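Local coordinates for tailspike protein (Siphovirus 9NA, PDB 3RIQ) that probably binds the O-antigen of Salmonella lipopolysaccharide as the phage's receptor-recognition tailspike and cleaves it as an endorhamnosidase, at residues 193-198 against 223-228; 317-322 against 341-346. One frame throughout, in Å; residues are numbered along the deposited sequence.

Contact 1. Residues 193-198 against 223-228; sequences FENHHT and IRNDGG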
loop_
_atom_site.group_PDB
_atom_site.type_symbol
_atom_site.label_atom_id
_atom_site.label_comp_id
_atom_site.label_asym_id
_atom_site.label_seq_id
_atom_site.Cartn_x
_atom_site.Cartn_y
_atom_site.Cartn_z
ATOM N N PHE A 193 26.673 5.645 -4.827
ATOM C CA PHE A 193 27.241 4.592 -5.683
ATOM C C PHE A 193 27.716 5.266 -6.961
ATOM O O PHE A 193 26.900 5.656 -7.827
ATOM C CB PHE A 193 26.227 3.478 -5.947
ATOM C CG PHE A 193 25.686 2.869 -4.695
ATOM C CD1 PHE A 193 26.515 2.062 -3.900
ATOM C CD2 PHE A 193 24.357 3.105 -4.294
ATOM C CE1 PHE A 193 26.050 1.482 -2.722
ATOM C CE2 PHE A 193 23.868 2.500 -3.108
ATOM C CZ PHE A 193 24.721 1.695 -2.336
ATOM N N GLU A 194 29.037 5.490 -7.045
ATOM C CA GLU A 194 29.639 6.318 -8.099
ATOM C C GLU A 194 30.303 5.429 -9.143
ATOM O O GLU A 194 31.394 4.902 -8.881
ATOM C CB GLU A 194 30.688 7.222 -7.442
ATOM C CG GLU A 194 31.406 8.158 -8.391
ATOM C CD GLU A 194 32.561 8.848 -7.710
ATOM O OE1 GLU A 194 33.331 8.205 -7.024
ATOM O OE2 GLU A 194 32.715 10.059 -7.850
ATOM N N ASN A 195 29.662 5.247 -10.312
ATOM C CA ASN A 195 30.173 4.307 -11.328
ATOM C C ASN A 195 30.472 4.922 -12.695
ATOM O O ASN A 195 30.608 4.212 -13.674
ATOM C CB ASN A 195 29.239 3.086 -11.465
ATOM C CG ASN A 195 29.191 2.246 -10.194
ATOM O OD1 ASN A 195 28.553 2.624 -9.231
ATOM N ND2 ASN A 195 29.899 1.150 -10.176
ATOM N N HIS A 196 30.639 6.236 -12.770
ATOM C CA HIS A 196 30.848 6.838 -14.087
ATOM C C HIS A 196 32.292 6.777 -14.619
ATOM O O HIS A 196 32.520 7.193 -15.739
ATOM C CB HIS A 196 30.422 8.302 -14.073
ATOM C CG HIS A 196 31.320 9.131 -13.215
ATOM N ND1 HIS A 196 31.411 8.939 -11.852
ATOM C CD2 HIS A 196 32.204 10.105 -13.526
ATOM C CE1 HIS A 196 32.312 9.770 -11.360
ATOM N NE2 HIS A 196 32.802 10.498 -12.357
ATOM N N HIS A 197 33.246 6.280 -13.835
ATOM C CA HIS A 197 34.641 6.261 -14.294
ATOM C C HIS A 197 34.890 5.284 -15.426
ATOM O O HIS A 197 35.918 5.361 -16.068
ATOM C CB HIS A 197 35.657 6.014 -13.167
ATOM C CG HIS A 197 35.736 7.118 -12.155
ATOM N ND1 HIS A 197 35.825 6.873 -10.804
ATOM C CD2 HIS A 197 35.821 8.457 -12.294
ATOM C CE1 HIS A 197 35.909 8.018 -10.149
ATOM N NE2 HIS A 197 35.918 8.998 -11.035
ATOM N N THR A 198 33.988 4.339 -15.669
ATOM C CA THR A 198 34.127 3.472 -16.861
ATOM C C THR A 198 32.817 3.383 -17.627
ATOM O O THR A 198 31.801 3.845 -17.117
ATOM C CB THR A 198 34.635 2.035 -16.553
ATOM O OG1 THR A 198 33.564 1.194 -16.105
ATOM C CG2 THR A 198 35.755 2.047 -15.515
ATOM N N ILE A 223 24.952 6.994 -9.498
ATOM C CA ILE A 223 25.643 7.509 -10.673
ATOM C C ILE A 223 26.018 6.338 -11.581
ATOM O O ILE A 223 26.785 5.453 -11.166
ATOM C CB ILE A 223 26.928 8.273 -10.217
ATOM C CG1 ILE A 223 26.541 9.553 -9.488
ATOM C CG2 ILE A 223 27.887 8.554 -11.405
ATOM C CD1 ILE A 223 27.691 10.161 -8.619
ATOM N N ARG A 224 25.454 6.320 -12.795
ATOM C CA ARG A 224 25.736 5.258 -13.794
ATOM C C ARG A 224 25.520 3.852 -13.219
ATOM O O ARG A 224 26.405 2.964 -13.326
ATOM C CB ARG A 224 27.146 5.398 -14.451
ATOM C CG ARG A 224 27.209 4.709 -15.805
ATOM C CD ARG A 224 28.582 4.919 -16.510
ATOM N NE ARG A 224 28.589 4.168 -17.787
ATOM C CZ ARG A 224 28.090 4.620 -18.940
ATOM N NH1 ARG A 224 27.598 5.859 -19.038
ATOM N NH2 ARG A 224 28.139 3.851 -20.040
ATOM N N ASN A 225 24.354 3.667 -12.582
ATOM C CA ASN A 225 23.908 2.338 -12.120
ATOM C C ASN A 225 22.765 1.834 -13.000
ATOM O O ASN A 225 21.916 2.628 -13.442
ATOM C CB ASN A 225 23.471 2.356 -10.638
ATOM C CG ASN A 225 24.648 2.220 -9.670
ATOM O OD1 ASN A 225 24.656 1.304 -8.817
ATOM N ND2 ASN A 225 25.647 3.113 -9.779
ATOM N N ASP A 226 22.753 0.523 -13.263
ATOM C CA ASP A 226 21.676 -0.137 -14.008
ATOM C C ASP A 226 21.351 -1.435 -13.302
ATOM O O ASP A 226 22.216 -2.331 -13.205
ATOM C CB ASP A 226 22.140 -0.379 -15.450
ATOM C CG ASP A 226 21.050 -0.951 -16.346
ATOM O OD1 ASP A 226 19.982 -1.412 -15.848
ATOM O OD2 ASP A 226 21.271 -0.920 -17.600
ATOM N N GLY A 227 20.128 -1.540 -12.805
ATOM C CA GLY A 227 19.717 -2.766 -12.113
ATOM C C GLY A 227 19.538 -3.995 -13.004
ATOM O O GLY A 227 19.296 -5.098 -12.505
ATOM N N GLY A 228 19.645 -3.808 -14.326
ATOM C CA GLY A 228 19.342 -4.873 -15.292
ATOM C C GLY A 228 17.842 -5.108 -15.401
ATOM O O GLY A 228 17.081 -4.534 -14.633
#

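Contact 2. Residues 317-322 against 341-346; sequences TRDCMG and EAHKEG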
loop_
_atom_site.group_PDB
_atom_site.type_symbol
_atom_site.label_atom_id
_atom_site.label_comp_id
_atom_site.label_asym_id
_atom_site.label_seq_id
_atom_site.Cartn_x
_atom_site.Cartn_y
_atom_site.Cartn_z
ATOM N N THR A 317 5.989 11.511 1.233
ATOM C CA THR A 317 6.859 12.669 1.505
ATOM C C THR A 317 6.068 13.754 2.172
ATOM O O THR A 317 4.868 13.875 1.934
ATOM C CB THR A 317 7.588 13.204 0.229
ATOM O OG1 THR A 317 6.712 14.062 -0.518
ATOM C CG2 THR A 317 8.077 12.027 -0.658
ATOM N N ARG A 318 6.722 14.529 3.036
ATOM C CA ARG A 318 5.992 15.562 3.803
ATOM C C ARG A 318 6.785 16.846 3.896
ATOM O O ARG A 318 7.943 16.841 4.367
ATOM C CB ARG A 318 5.655 15.052 5.221
ATOM C CG ARG A 318 4.723 15.998 5.995
ATOM C CD ARG A 318 4.649 15.703 7.535
ATOM N NE ARG A 318 5.864 16.167 8.249
ATOM C CZ ARG A 318 6.069 17.424 8.644
ATOM N NH1 ARG A 318 5.158 18.348 8.364
ATOM N NH2 ARG A 318 7.201 17.768 9.283
ATOM N N ASP A 319 6.140 17.944 3.488
ATOM C CA ASP A 319 6.671 19.315 3.654
ATOM C C ASP A 319 8.071 19.489 3.000
ATOM O O ASP A 319 8.952 20.181 3.547
ATOM C CB ASP A 319 6.675 19.683 5.168
ATOM C CG ASP A 319 6.743 21.184 5.440
ATOM O OD1 ASP A 319 6.390 22.017 4.556
ATOM O OD2 ASP A 319 7.155 21.535 6.582
ATOM N N CYS A 320 8.244 18.888 1.828
ATOM C CA CYS A 320 9.453 19.061 1.057
ATOM C C CYS A 320 9.408 20.396 0.322
ATOM O O CYS A 320 8.352 20.793 -0.177
ATOM C CB CYS A 320 9.587 17.904 0.074
ATOM S SG CYS A 320 9.850 16.294 0.966
ATOM N N MET A 321 10.546 21.106 0.297
ATOM C CA MET A 321 10.570 22.444 -0.267
ATOM C C MET A 321 10.474 22.468 -1.793
ATOM O O MET A 321 10.007 23.469 -2.384
ATOM C CB MET A 321 11.814 23.172 0.239
ATOM C CG MET A 321 11.958 24.636 -0.187
ATOM S SD MET A 321 10.564 25.737 0.210
ATOM C CE MET A 321 10.757 25.954 1.992
ATOM N N GLY A 322 10.864 21.359 -2.423
ATOM C CA GLY A 322 10.772 21.190 -3.872
ATOM C C GLY A 322 9.475 20.477 -4.251
ATOM O O GLY A 322 8.384 20.725 -3.669
ATOM N N GLU A 341 1.987 18.645 1.683
ATOM C CA GLU A 341 2.672 19.951 1.916
ATOM C C GLU A 341 3.885 20.163 1.010
ATOM O O GLU A 341 4.803 20.901 1.365
ATOM C CB GLU A 341 3.091 20.099 3.409
ATOM C CG GLU A 341 1.959 20.258 4.441
ATOM C CD GLU A 341 2.591 20.217 5.835
ATOM O OE1 GLU A 341 3.063 21.241 6.269
ATOM O OE2 GLU A 341 2.750 19.124 6.455
ATOM N N ALA A 342 3.896 19.582 -0.191
ATOM C CA ALA A 342 4.973 19.939 -1.148
ATOM C C ALA A 342 4.897 21.440 -1.441
ATOM O O ALA A 342 3.793 21.972 -1.674
ATOM C CB ALA A 342 4.827 19.159 -2.433
ATOM N N HIS A 343 6.045 22.123 -1.432
ATOM C CA HIS A 343 6.026 23.563 -1.690
ATOM C C HIS A 343 5.891 23.895 -3.190
ATOM O O HIS A 343 5.311 24.939 -3.550
ATOM C CB HIS A 343 7.221 24.260 -1.038
ATOM C CG HIS A 343 7.157 24.254 0.459
ATOM N ND1 HIS A 343 7.250 25.404 1.213
ATOM C CD2 HIS A 343 6.965 23.243 1.335
ATOM C CE1 HIS A 343 7.157 25.094 2.502
ATOM N NE2 HIS A 343 6.973 23.786 2.599
ATOM N N LYS A 344 6.365 22.996 -4.042
ATOM C CA LYS A 344 6.153 23.085 -5.492
ATOM C C LYS A 344 5.035 22.109 -5.871
ATOM O O LYS A 344 4.112 21.875 -5.053
ATOM C CB LYS A 344 7.462 22.790 -6.262
ATOM C CG LYS A 344 8.696 23.561 -5.734
ATOM C CD LYS A 344 8.561 25.061 -5.835
ATOM C CE LYS A 344 9.904 25.775 -5.445
ATOM N NZ LYS A 344 10.188 25.786 -3.964
ATOM N N GLU A 345 5.091 21.520 -7.071
ATOM C CA GLU A 345 4.075 20.531 -7.429
ATOM C C GLU A 345 4.096 19.310 -6.491
ATOM O O GLU A 345 5.139 18.975 -5.926
ATOM C CB GLU A 345 4.262 20.040 -8.848
ATOM C CG GLU A 345 4.027 21.109 -9.924
ATOM C CD GLU A 345 5.265 21.956 -10.268
ATOM O OE1 GLU A 345 6.319 21.845 -9.603
ATOM O OE2 GLU A 345 5.171 22.721 -11.242
ATOM N N GLY A 346 2.946 18.658 -6.331
ATOM C CA GLY A 346 2.860 17.494 -5.457
ATOM C C GLY A 346 3.413 16.202 -6.052
ATOM O O GLY A 346 3.963 15.360 -5.342
HETATM O O HOH W 1 5.086 21.234 8.340
#

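Contact 1. Residues 193-198 against 223-228
The amide planes of Asn-195 and Asn-225 stand 81° apart: Asn-225 ND2 reaches Asn-195 OD1 (3.0 Å) from above the plane of the Asn-195 amide. In its own amide plane, the same ND2 also gives a hydrogen bond to Ile-223 O at 2.9 Å. The imidazole of His-196 has Glu-194 CG in plane at its edge, while Ile-223 CG2 meets the ring obliquely, 3.6 Å from His-196 ND1; CE1 of this ring in turn lies over one face of His-197. Two successive coils of the right-handed parallel beta-helix meet here, where their strands end and the loops begin. Ile-223 N donates to Phe-193 O at 2.9 Å, and Asn-195 N donates to Ile-223 O (3.0 Å), closing a parallel bridge between Glu-194 and Ile-223. Ile-223 O therefore takes two bonds, from opposite faces of its plane. Beyond it the chain of Arg-224, extended from CG to NE, runs past Asn-195 O (3.6 Å from Arg-224 CD) to a guanidinium bonded to Thr-199, Ser-259 and Asp-294 carbonyls. Asn-262 OD1 accepts from Asn-225 N, and Asn-205 ND2 donates to Asn-225 OD1.

Contact 2. Residues 317-322 against 341-346
His-343 meets Asp-319 at its ring edge and Met-321 obliquely where two coils of the parallel beta-helix turn out of their strands, in register from Asp-319 over Glu-341 to Gly-322 over Lys-344. The tight part is buried. His-343 NE2 donates to Asp-319 OD1 at 2.7 Å, the oxygen lying 5° from the ring plane, while His-343 N bonds to Cys-320 O at 2.9 Å. The turn at chi2 (55°) brings Met-321 SD to 4.0 Å from the His-343 ring centroid, an oblique sulfur-aromatic contact, and the bend at chi3 lays Met-321 CE 3.6 Å from His-343 ND1. Trp-103 also meets this ring, and Asp-367 bonds to ND1, so both ring nitrogens are held. Toward Arg-318 the contact is partly exposed and looser: Arg-318 NH1 reaches Glu-341 OE2 at 3.2 Å in a salt bridge on the carboxylate's syn side. The carboxylates of Asp-319 and Glu-341 stack with their planes 13° apart, like charges probably eased by Lys-366, which salt-bridges both. One water accepts from Arg-318 NH1 and donates to Asp-319 OD2 and Glu-341 OE1. At the other partly exposed end, Lys-344 curls back past Gly-322, its NZ bonding to Met-321 O at 2.8 Å.

Contact 1 closes before contact 2 opens along the chain, their centres about 28 Å and nearest atoms about 19 Å apart. Both lie on the same right-handed beta-helix, contact 2 further towards its C-terminal end. Each joins the end of a strand to the loop that follows a strand of the next coil: 184-194 with 220-223 in contact 1, 311-318 with 333-340 in contact 2. Parallel pairing from 184-194 through 211-214, 238-241 and 266-273 to 311-318 links the two sites. The contacts thus join successive coils at separate points of one rod, the stacking continuing from strand into loop. Contact 2 also borders a second subunit, whose Ile-333 packs on Arg-318; contact 1 stays within one chain.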